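Local coordinates for protein GCN5-related N-acetyltransferase (Exiguobacterium sibiricum 255-15, PDB 3GY9) that binds coenzyme A and probably transfers acyl groups from its thioester to an acceptor that has not been identified, at residues A[54-57]-A[58-62]; A[82-86]-A[87-91]; A[121-125]-A[126-130]. All blocks are in the same frame, centred on the assembly; numbering follows the deposited sequence.

Contact 1 of 3, residues A[54-57]-A[58-62]. With SO4 (sulfate ion), chain C.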
loop_
_atom_site.group_PDB
_atom_site.type_symbol
_atom_site.label_atom_id
_atom_site.label_comp_id
_atom_site.label_asym_id
_atom_site.label_seq_id
_atom_site.Cartn_x
_atom_site.Cartn_y
_atom_site.Cartn_z
ATOM N N ALA A 54 -1.458 9.270 3.020
ATOM C CA ALA A 54 -0.443 10.241 3.427
ATOM C C ALA A 54 -1.049 11.615 3.185
ATOM O O ALA A 54 -1.504 11.900 2.085
ATOM C CB ALA A 54 0.804 10.079 2.620
ATOM N N LEU A 55 -1.075 12.427 4.233
ATOM C CA LEU A 55 -1.608 13.766 4.176
ATOM C C LEU A 55 -0.499 14.784 4.267
ATOM O O LEU A 55 0.383 14.693 5.132
ATOM C CB LEU A 55 -2.573 14.008 5.320
ATOM C CG LEU A 55 -3.816 13.135 5.328
ATOM C CD1 LEU A 55 -4.644 13.499 6.522
ATOM C CD2 LEU A 55 -4.652 13.293 4.071
ATOM N N SER A 56 -0.577 15.791 3.407
ATOM C CA SER A 56 0.350 16.909 3.454
ATOM C C SER A 56 0.117 17.801 4.676
ATOM O O SER A 56 -0.853 17.637 5.409
ATOM C CB SER A 56 0.212 17.756 2.197
ATOM O OG SER A 56 -0.926 18.613 2.287
ATOM N N THR A 57 0.985 18.789 4.864
ATOM C CA THR A 57 0.831 19.757 5.953
ATOM C C THR A 57 -0.413 20.629 5.777
ATOM O O THR A 57 -0.836 21.309 6.711
ATOM C CB THR A 57 2.061 20.664 6.088
ATOM O OG1 THR A 57 2.317 21.319 4.842
ATOM C CG2 THR A 57 3.279 19.841 6.515
ATOM N N THR A 58 -0.983 20.614 4.571
ATOM C CA THR A 58 -2.221 21.343 4.282
ATOM C C THR A 58 -3.399 20.392 4.073
ATOM O O THR A 58 -4.409 20.786 3.472
ATOM C CB THR A 58 -2.056 22.266 3.085
ATOM O OG1 THR A 58 -1.632 21.496 1.950
ATOM C CG2 THR A 58 -1.051 23.343 3.375
ATOM N N ASN A 59 -3.259 19.184 4.613
ATOM C CA ASN A 59 -4.265 18.123 4.642
ATOM C C ASN A 59 -4.818 17.703 3.302
ATOM O O ASN A 59 -5.988 17.309 3.149
ATOM C CB ASN A 59 -5.351 18.442 5.651
ATOM C CG ASN A 59 -4.843 18.333 7.082
ATOM O OD1 ASN A 59 -3.955 17.532 7.395
ATOM N ND2 ASN A 59 -5.412 19.124 7.949
ATOM N N GLN A 60 -3.919 17.683 2.326
ATOM C CA GLN A 60 -4.241 17.139 1.018
ATOM C C GLN A 60 -3.690 15.722 0.931
ATOM O O GLN A 60 -2.629 15.426 1.492
ATOM C CB GLN A 60 -3.650 18.010 -0.077
ATOM C CG GLN A 60 -4.244 19.380 -0.098
ATOM C CD GLN A 60 -3.823 20.224 -1.260
ATOM O OE1 GLN A 60 -2.634 20.372 -1.534
ATOM N NE2 GLN A 60 -4.788 20.860 -1.903
ATOM N N VAL A 61 -4.425 14.848 0.255
ATOM C CA VAL A 61 -4.020 13.446 0.107
ATOM C C VAL A 61 -2.892 13.374 -0.919
ATOM O O VAL A 61 -3.071 13.778 -2.084
ATOM C CB VAL A 61 -5.186 12.563 -0.405
ATOM C CG1 VAL A 61 -4.685 11.154 -0.747
ATOM C CG2 VAL A 61 -6.288 12.508 0.609
ATOM N N LEU A 62 -1.728 12.870 -0.499
ATOM C CA LEU A 62 -0.596 12.732 -1.422
ATOM C C LEU A 62 -0.330 11.283 -1.867
ATOM O O LEU A 62 0.397 11.068 -2.841
ATOM C CB LEU A 62 0.676 13.285 -0.793
ATOM C CG LEU A 62 0.679 14.751 -0.343
ATOM C CD1 LEU A 62 2.007 15.105 0.234
ATOM C CD2 LEU A 62 0.317 15.684 -1.480
HETATM S S SO4 C . -8.208 19.264 -1.056
HETATM O O1 SO4 C . -7.564 20.565 -1.190
HETATM O O2 SO4 C . -8.073 18.798 0.316
HETATM O O3 SO4 C . -7.556 18.319 -1.954
HETATM O O4 SO4 C . -9.624 19.363 -1.392
HETATM O O HOH W 1 -0.377 19.603 -0.136
HETATM O O HOH W 2 1.323 21.143 2.117
#

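Contact 2 of 3, residues A[82-86]-A[87-91]. With COA (coenzyme A), chain B.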
loop_
_atom_site.group_PDB
_atom_site.type_symbol
_atom_site.label_atom_id
_atom_site.label_comp_id
_atom_site.label_asym_id
_atom_site.label_seq_id
_atom_site.Cartn_x
_atom_site.Cartn_y
_atom_site.Cartn_z
ATOM N N VAL A 82 -1.113 0.825 -3.631
ATOM C CA VAL A 82 -0.095 1.799 -3.265
ATOM C C VAL A 82 0.138 2.747 -4.425
ATOM O O VAL A 82 0.476 2.324 -5.521
ATOM C CB VAL A 82 1.237 1.095 -2.933
ATOM C CG1 VAL A 82 2.356 2.121 -2.789
ATOM C CG2 VAL A 82 1.078 0.257 -1.676
ATOM N N TYR A 83 -0.056 4.033 -4.172
ATOM C CA TYR A 83 0.096 5.060 -5.215
ATOM C C TYR A 83 0.471 6.384 -4.566
ATOM O O TYR A 83 -0.162 6.792 -3.589
ATOM C CB TYR A 83 -1.216 5.239 -5.992
ATOM C CG TYR A 83 -1.086 6.228 -7.114
ATOM C CD1 TYR A 83 -0.522 5.863 -8.330
ATOM C CD2 TYR A 83 -1.514 7.533 -6.953
ATOM C CE1 TYR A 83 -0.388 6.782 -9.364
ATOM C CE2 TYR A 83 -1.371 8.461 -7.991
ATOM C CZ TYR A 83 -0.807 8.082 -9.177
ATOM O OH TYR A 83 -0.664 8.985 -10.216
ATOM N N VAL A 84 1.498 7.042 -5.101
ATOM C CA VAL A 84 1.909 8.374 -4.643
ATOM C C VAL A 84 1.706 9.330 -5.808
ATOM O O VAL A 84 2.082 9.017 -6.939
ATOM C CB VAL A 84 3.402 8.395 -4.246
ATOM C CG1 VAL A 84 3.845 9.793 -3.801
ATOM C CG2 VAL A 84 3.643 7.390 -3.138
ATOM N N LEU A 85 1.099 10.489 -5.535
ATOM C CA LEU A 85 0.906 11.517 -6.573
ATOM C C LEU A 85 2.234 11.837 -7.225
ATOM O O LEU A 85 3.251 11.971 -6.536
ATOM C CB LEU A 85 0.331 12.820 -5.999
ATOM C CG LEU A 85 -1.153 12.909 -5.647
ATOM C CD1 LEU A 85 -1.415 14.283 -5.055
ATOM C CD2 LEU A 85 -2.043 12.668 -6.869
ATOM N N PRO A 86 2.246 11.949 -8.571
ATOM C CA PRO A 86 3.510 12.201 -9.258
ATOM C C PRO A 86 4.355 13.335 -8.665
ATOM O O PRO A 86 5.559 13.165 -8.458
ATOM C CB PRO A 86 3.071 12.514 -10.696
ATOM C CG PRO A 86 1.837 11.710 -10.864
ATOM C CD PRO A 86 1.134 11.795 -9.546
ATOM N N GLU A 87 3.736 14.470 -8.354
ATOM C CA GLU A 87 4.494 15.628 -7.850
ATOM C C GLU A 87 5.052 15.429 -6.435
ATOM O O GLU A 87 5.947 16.177 -6.012
ATOM C CB GLU A 87 3.627 16.894 -7.906
ATOM C CG GLU A 87 2.433 16.873 -6.943
ATOM C CD GLU A 87 1.291 17.781 -7.385
ATOM O OE1 GLU A 87 0.231 17.250 -7.810
ATOM O OE2 GLU A 87 1.470 19.020 -7.319
ATOM N N ALA A 88 4.566 14.400 -5.733
ATOM C CA ALA A 88 4.969 14.117 -4.353
ATOM C C ALA A 88 5.946 12.956 -4.242
ATOM O O ALA A 88 6.349 12.609 -3.135
ATOM C CB ALA A 88 3.763 13.852 -3.485
ATOM N N ARG A 89 6.314 12.358 -5.374
ATOM C CA ARG A 89 7.277 11.254 -5.383
ATOM C C ARG A 89 8.691 11.725 -5.062
ATOM O O ARG A 89 9.003 12.926 -5.162
ATOM C CB ARG A 89 7.248 10.553 -6.723
ATOM C CG ARG A 89 5.953 9.824 -6.950
ATOM C CD ARG A 89 5.811 9.326 -8.368
ATOM N NE ARG A 89 4.443 8.856 -8.532
ATOM C CZ ARG A 89 3.843 8.640 -9.694
ATOM N NH1 ARG A 89 4.466 8.823 -10.848
ATOM N NH2 ARG A 89 2.576 8.232 -9.678
ATOM N N SER A 90 9.517 10.774 -4.642
ATOM C CA SER A 90 10.955 10.975 -4.414
ATOM C C SER A 90 11.237 11.851 -3.195
ATOM O O SER A 90 12.294 12.497 -3.134
ATOM C CB SER A 90 11.638 11.561 -5.652
ATOM O OG SER A 90 11.377 10.782 -6.797
ATOM N N HIS A 91 10.302 11.868 -2.243
ATOM C CA HIS A 91 10.435 12.642 -0.995
ATOM C C HIS A 91 10.220 11.793 0.248
ATOM O O HIS A 91 9.968 12.321 1.331
ATOM C CB HIS A 91 9.439 13.803 -0.971
ATOM C CG HIS A 91 9.773 14.889 -1.930
ATOM N ND1 HIS A 91 9.062 15.102 -3.090
ATOM C CD2 HIS A 91 10.768 15.806 -1.920
ATOM C CE1 HIS A 91 9.599 16.112 -3.750
ATOM N NE2 HIS A 91 10.638 16.554 -3.064
HETATM N N1A COA B . 8.981 6.706 -9.459
HETATM C C2A COA B . 9.209 5.381 -9.137
HETATM N N3A COA B . 10.064 5.041 -8.107
HETATM C C4A COA B . 10.681 6.024 -7.405
HETATM C C5A COA B . 10.469 7.365 -7.712
HETATM C C6A COA B . 9.609 7.705 -8.751
HETATM N N6A COA B . 9.468 8.966 -9.137
HETATM N N7A COA B . 11.218 8.100 -6.851
HETATM C C8A COA B . 11.884 7.268 -6.023
HETATM N N9A COA B . 11.562 5.978 -6.369
HETATM C C1B COA B . 12.076 4.740 -5.775
HETATM C C2B COA B . 13.587 4.777 -5.602
HETATM O O2B COA B . 14.119 3.485 -5.819
HETATM C C3B COA B . 13.764 5.184 -4.162
HETATM O O3B COA B . 14.959 4.725 -3.581
HETATM P P3B COA B . 16.088 5.817 -3.235
HETATM O O7A COA B . 17.276 5.133 -2.601
HETATM O O8A COA B . 16.467 6.491 -4.529
HETATM O O9A COA B . 15.540 6.852 -2.281
HETATM C C4B COA B . 12.566 4.522 -3.519
HETATM O O4B COA B . 11.529 4.595 -4.478
HETATM C C5B COA B . 12.154 5.170 -2.194
HETATM O O5B COA B . 11.876 6.531 -2.399
HETATM P P1A COA B . 10.528 7.250 -1.855
HETATM O O1A COA B . 10.188 6.811 -0.465
HETATM O O2A COA B . 10.783 8.711 -2.033
HETATM O O3A COA B . 9.492 6.723 -2.950
HETATM P P2A COA B . 8.127 7.407 -3.432
HETATM O O4A COA B . 7.489 8.272 -2.360
HETATM O O5A COA B . 8.338 8.024 -4.765
HETATM O O6A COA B . 7.227 6.088 -3.584
HETATM C CBP COA B . 6.401 4.685 -5.387
HETATM C CCP COA B . 7.587 5.045 -4.488
HETATM C CDP COA B . 5.283 4.107 -4.524
HETATM C CEP COA B . 6.884 3.613 -6.385
HETATM C CAP COA B . 5.897 5.948 -6.114
HETATM O OAP COA B . 6.977 6.565 -6.781
HETATM C C9P COA B . 4.828 5.606 -7.114
HETATM O O9P COA B . 3.486 5.474 -6.733
HETATM N N8P COA B . 5.263 5.431 -8.358
HETATM C C7P COA B . 4.360 5.105 -9.456
HETATM C C6P COA B . 5.024 4.160 -10.459
HETATM C C5P COA B . 6.156 4.860 -11.178
HETATM O O5P COA B . 6.638 5.909 -10.718
HETATM N N4P COA B . 6.583 4.295 -12.305
HETATM C C3P COA B . 7.829 4.681 -12.932
HETATM C C2P COA B . 7.764 6.079 -13.547
HETATM S S1P COA B . 6.423 6.322 -14.739
#

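Contact 3 of 3, residues A[121-125]-A[126-130]. With COA (coenzyme A), chain B.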
loop_
_atom_site.group_PDB
_atom_site.type_symbol
_atom_site.label_atom_id
_atom_site.label_comp_id
_atom_site.label_asym_id
_atom_site.label_seq_id
_atom_site.Cartn_x
_atom_site.Cartn_y
_atom_site.Cartn_z
ATOM N N PRO A 121 12.708 -1.632 -8.053
ATOM C CA PRO A 121 13.763 -1.069 -7.201
ATOM C C PRO A 121 13.261 -0.606 -5.822
ATOM O O PRO A 121 13.910 -0.890 -4.808
ATOM C CB PRO A 121 14.247 0.131 -8.016
ATOM C CG PRO A 121 13.987 -0.279 -9.436
ATOM C CD PRO A 121 12.675 -0.976 -9.376
ATOM N N PHE A 122 12.125 0.083 -5.815
ATOM C CA PHE A 122 11.490 0.518 -4.568
ATOM C C PHE A 122 11.256 -0.673 -3.640
ATOM O O PHE A 122 11.686 -0.664 -2.479
ATOM C CB PHE A 122 10.175 1.233 -4.871
ATOM C CG PHE A 122 9.344 1.559 -3.648
ATOM C CD1 PHE A 122 9.848 2.385 -2.654
ATOM C CD2 PHE A 122 8.059 1.066 -3.515
ATOM C CE1 PHE A 122 9.079 2.692 -1.532
ATOM C CE2 PHE A 122 7.289 1.397 -2.416
ATOM C CZ PHE A 122 7.816 2.209 -1.420
ATOM N N TYR A 123 10.585 -1.704 -4.153
ATOM C CA TYR A 123 10.234 -2.855 -3.308
ATOM C C TYR A 123 11.446 -3.683 -2.887
ATOM O O TYR A 123 11.508 -4.150 -1.750
ATOM C CB TYR A 123 9.117 -3.691 -3.957
ATOM C CG TYR A 123 7.802 -2.937 -3.944
ATOM C CD1 TYR A 123 7.173 -2.664 -2.740
ATOM C CD2 TYR A 123 7.197 -2.474 -5.120
ATOM C CE1 TYR A 123 5.984 -1.980 -2.681
ATOM C CE2 TYR A 123 5.993 -1.770 -5.065
ATOM C CZ TYR A 123 5.400 -1.518 -3.836
ATOM O OH TYR A 123 4.209 -0.821 -3.710
ATOM N N GLN A 124 12.423 -3.841 -3.771
ATOM C CA GLN A 124 13.635 -4.537 -3.360
ATOM C C GLN A 124 14.384 -3.771 -2.283
ATOM O O GLN A 124 14.923 -4.385 -1.369
ATOM C CB GLN A 124 14.533 -4.872 -4.545
ATOM C CG GLN A 124 13.881 -5.932 -5.440
ATOM C CD GLN A 124 14.872 -6.809 -6.150
ATOM O OE1 GLN A 124 15.833 -7.295 -5.549
ATOM N NE2 GLN A 124 14.632 -7.046 -7.436
ATOM N N GLY A 125 14.375 -2.438 -2.360
ATOM C CA GLY A 125 15.021 -1.609 -1.334
ATOM C C GLY A 125 14.403 -1.788 0.042
ATOM O O GLY A 125 15.060 -1.605 1.065
ATOM N N LEU A 126 13.132 -2.156 0.070
ATOM C CA LEU A 126 12.435 -2.446 1.313
ATOM C C LEU A 126 12.636 -3.886 1.829
ATOM O O LEU A 126 12.157 -4.233 2.917
ATOM C CB LEU A 126 10.953 -2.193 1.127
ATOM C CG LEU A 126 10.527 -0.740 0.887
ATOM C CD1 LEU A 126 9.085 -0.703 0.379
ATOM C CD2 LEU A 126 10.681 0.100 2.162
ATOM N N GLY A 127 13.289 -4.723 1.029
ATOM C CA GLY A 127 13.601 -6.091 1.429
ATOM C C GLY A 127 12.816 -7.166 0.699
ATOM O O GLY A 127 13.079 -8.351 0.903
ATOM N N PHE A 128 11.859 -6.771 -0.149
ATOM C CA PHE A 128 11.072 -7.758 -0.911
ATOM C C PHE A 128 11.905 -8.484 -1.955
ATOM O O PHE A 128 12.820 -7.923 -2.564
ATOM C CB PHE A 128 9.887 -7.128 -1.638
ATOM C CG PHE A 128 8.801 -6.660 -0.721
ATOM C CD1 PHE A 128 8.867 -5.402 -0.140
ATOM C CD2 PHE A 128 7.722 -7.473 -0.424
ATOM C CE1 PHE A 128 7.870 -4.966 0.727
ATOM C CE2 PHE A 128 6.721 -7.039 0.444
ATOM C CZ PHE A 128 6.809 -5.788 1.022
ATOM N N GLN A 129 11.556 -9.749 -2.153
ATOM C CA GLN A 129 12.181 -10.588 -3.161
ATOM C C GLN A 129 11.328 -10.600 -4.415
ATOM O O GLN A 129 10.118 -10.820 -4.351
ATOM C CB GLN A 129 12.328 -12.022 -2.650
ATOM C CG GLN A 129 13.059 -12.970 -3.613
ATOM C CD GLN A 129 13.078 -14.408 -3.117
ATOM O OE1 GLN A 129 12.615 -14.697 -2.010
ATOM N NE2 GLN A 129 13.606 -15.317 -3.936
ATOM N N LEU A 130 11.961 -10.356 -5.552
ATOM C CA LEU A 130 11.310 -10.481 -6.845
ATOM C C LEU A 130 11.028 -11.953 -7.166
ATOM O O LEU A 130 11.921 -12.806 -7.074
ATOM C CB LEU A 130 12.197 -9.848 -7.913
ATOM C CG LEU A 130 11.681 -9.824 -9.341
ATOM C CD1 LEU A 130 10.497 -8.909 -9.481
ATOM C CD2 LEU A 130 12.800 -9.388 -10.286
HETATM N N1A COA B . 8.981 6.706 -9.459
HETATM C C2A COA B . 9.209 5.381 -9.137
HETATM N N3A COA B . 10.064 5.041 -8.107
HETATM C C4A COA B . 10.681 6.024 -7.405
HETATM C C5A COA B . 10.469 7.365 -7.712
HETATM C C6A COA B . 9.609 7.705 -8.751
HETATM N N6A COA B . 9.468 8.966 -9.137
HETATM N N7A COA B . 11.218 8.100 -6.851
HETATM C C8A COA B . 11.884 7.268 -6.023
HETATM N N9A COA B . 11.562 5.978 -6.369
HETATM C C1B COA B . 12.076 4.740 -5.775
HETATM C C2B COA B . 13.587 4.777 -5.602
HETATM O O2B COA B . 14.119 3.485 -5.819
HETATM C C3B COA B . 13.764 5.184 -4.162
HETATM O O3B COA B . 14.959 4.725 -3.581
HETATM P P3B COA B . 16.088 5.817 -3.235
HETATM O O7A COA B . 17.276 5.133 -2.601
HETATM O O8A COA B . 16.467 6.491 -4.529
HETATM O O9A COA B . 15.540 6.852 -2.281
HETATM C C4B COA B . 12.566 4.522 -3.519
HETATM O O4B COA B . 11.529 4.595 -4.478
HETATM C C5B COA B . 12.154 5.170 -2.194
HETATM O O5B COA B . 11.876 6.531 -2.399
HETATM P P1A COA B . 10.528 7.250 -1.855
HETATM O O1A COA B . 10.188 6.811 -0.465
HETATM O O2A COA B . 10.783 8.711 -2.033
HETATM O O3A COA B . 9.492 6.723 -2.950
HETATM P P2A COA B . 8.127 7.407 -3.432
HETATM O O4A COA B . 7.489 8.272 -2.360
HETATM O O5A COA B . 8.338 8.024 -4.765
HETATM O O6A COA B . 7.227 6.088 -3.584
HETATM C CBP COA B . 6.401 4.685 -5.387
HETATM C CCP COA B . 7.587 5.045 -4.488
HETATM C CDP COA B . 5.283 4.107 -4.524
HETATM C CEP COA B . 6.884 3.613 -6.385
HETATM C CAP COA B . 5.897 5.948 -6.114
HETATM O OAP COA B . 6.977 6.565 -6.781
HETATM C C9P COA B . 4.828 5.606 -7.114
HETATM O O9P COA B . 3.486 5.474 -6.733
HETATM N N8P COA B . 5.263 5.431 -8.358
HETATM C C7P COA B . 4.360 5.105 -9.456
HETATM C C6P COA B . 5.024 4.160 -10.459
HETATM C C5P COA B . 6.156 4.860 -11.178
HETATM O O5P COA B . 6.638 5.909 -10.718
HETATM N N4P COA B . 6.583 4.295 -12.305
HETATM C C3P COA B . 7.829 4.681 -12.932
HETATM C C2P COA B . 7.764 6.079 -13.547
HETATM S S1P COA B . 6.423 6.322 -14.739
HETATM O O HOH W 3 14.928 -10.196 -5.383
HETATM O O HOH W 4 15.412 -7.242 -1.616
#

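Contact 1 of 3, residues A[54-57]-A[58-62]
The hydroxyl of Ser56 sits inside the loop that links strands 50-55 and 61-69, where its OG is gripped by two backbone N-H groups. Thr58 N donates to Ser56 OG at 3.0 Å, which makes an ST turn, and Gln60 N donates to the same OG at 3.1 Å and more nearly straight. A chi1 of 79° places OG between the backbone N and the carbonyl carbon of Ser56, where the N-H groups of Thr58 and Gln60 can both reach it. Water 1 is a third neighbour of this oxygen. It joins Ser56 OG, 2.7 Å from the water oxygen, to the side-chain carbonyl of Gln60, toward which it donates. The amide thus has its oxygen on the water, while NE2 makes an almost linear bond to O1 of a sulfate, probably from the crystallisation liquor, that Asn16 also holds. Water 2 bridges the hydroxyls of Thr57 and Thr58.

The backbone positions these groups. Ser56 N donates to Gln60 O (2.8 Å), and Asn59 N returns a bond to Ser56 O from well above the carbonyl plane. Farther along the strands, Leu62 N meets Ala54 O at 2.8 Å. Leu55 and Val61 form the non-hydrogen-bonded pair, with CD2 of Leu55 3.9 Å from CG2 of Val61. On the other face Leu62 CD1 lies 3.8 Å from Ser56 CB, and Leu62 and Ala54 both rest on Ile93 of helix 93-105; Leu55 and Ala54 also touch strand 5-8. Asn59, with its positive phi of 56°, completes a type I turn followed by a G1 beta bulge, a classic 3:5 beta hairpin, here between the second and third strands of the GNAT fold.

Contact 2 of 3, residues A[82-86]-A[87-91]
The charged guanidinium of Arg89 folds back onto the end of strand 76-84 and grips one atom side-on, with NE and NH2 each 2.9 Å from Val84 O. The NH2 bond runs almost in line with the carbonyl, while NE comes from above its plane. NH2 also forms a salt bridge with Glu27, whose OE1 binds the hydroxyl of Tyr83 as well. An arm extended from CG to NE carries the group this far. Backbone bonds close the turn between: Ala88 N to Leu85 O (2.9 Å) and, longer, Arg89 N to Pro86 O.

In van der Waals contact, the guanidinium is sandwiched, with Pro86 CA over one face and coenzyme A C7P over the centre of the opposite one, 3.5 Å above the plane. Tyr83 CE1 meets it at the edge, the two planes 87° apart. CG1 of Val84 packs against Arg89 CG at 3.8 Å.

The cofactor takes hydrogen bonds from Val84 N to O9P (3.0 Å), Ser90 N to the phosphate oxygen O5A (3.0 Å) and Ser90 OG to N7A (2.7 Å). A leucine in place of Arg89 would probably leave Val84 O without its two side-chain donors, Glu27 without its charged partner, and C7P without the flat group stacked on it.

Arg89 opens the R-x-x-G-x-G signature of GNAT enzymes. Its charge appears to be used largely within the protein, on a carbonyl and a carboxylate, while backbone N-H groups such as that of Ser90 meet the diphosphate.

Contact 3 of 3, residues A[121-125]-A[126-130]
Tyr123 and Phe128 pack together where helix 120-125 ends and the chain turns into strand 129-130, a local helix-capping contact with an aromatic pair at its centre. The edge of the Tyr123 ring points at the face of Phe128, a T-shaped stack with centroids 5.8 Å apart and planes at 89°. Behind it, Phe128 N donates to Tyr123 O at 3.1 Å, and the same oxygen lies in the plane of the Phe128 ring, 3.3 Å from CD1.

Gly127 N bonds Gln124 O at 2.9 Å. With the bond to Tyr123 O, this is a Schellman motif, and the side chains it brings together are the pair that usually forms its hydrophobic contact. Gly127 has a phi of 110°, at which a CB would be jammed against the carbonyl oxygen of Leu126. Water 4 donates to both Gln124 O and Phe128 O, bridging the last helical turn to the residue after Gly127.

Leu126 sets CD1 over one face of Phe122, 3.9 Å from the ring centroid, in a CH-pi contact. The opposite face receives CCP of coenzyme A, and CD1 of Phe122 comes within 3.3 Å of the ribose O4B. The Phe122 ring reaches this slot between leucine and cofactor because chi1 of 172° swings CG away from the backbone N; its CD2 lies over the face of Tyr123. Leu98 of helix 93-105 touches both Phe122 and Leu126, and Phe128 reaches Met102 of that helix.

In the fold
From the N terminus, contact 1 comes first and closes the tight hairpin between strands 50-55 and 61-69. Strand 76-84 then runs back beside 61-69, and contact 2 closes the turn that leads from its end toward helix 93-105. Contact 3 follows after strand 111-114, closing the turn from helix 120-125 into the edge strand 129-130. The three lie in series, and none nests in or crosses another. Contacts 1 and 2 meet through the probable backbone bond from Leu85 N to Leu62 O, 2.8 Å. Contacts 2 and 3, with centres about 17 Å apart, touch where Val82 CG1 packs against Tyr123 OH, and both border coenzyme A. All three reach the same mixed sheet.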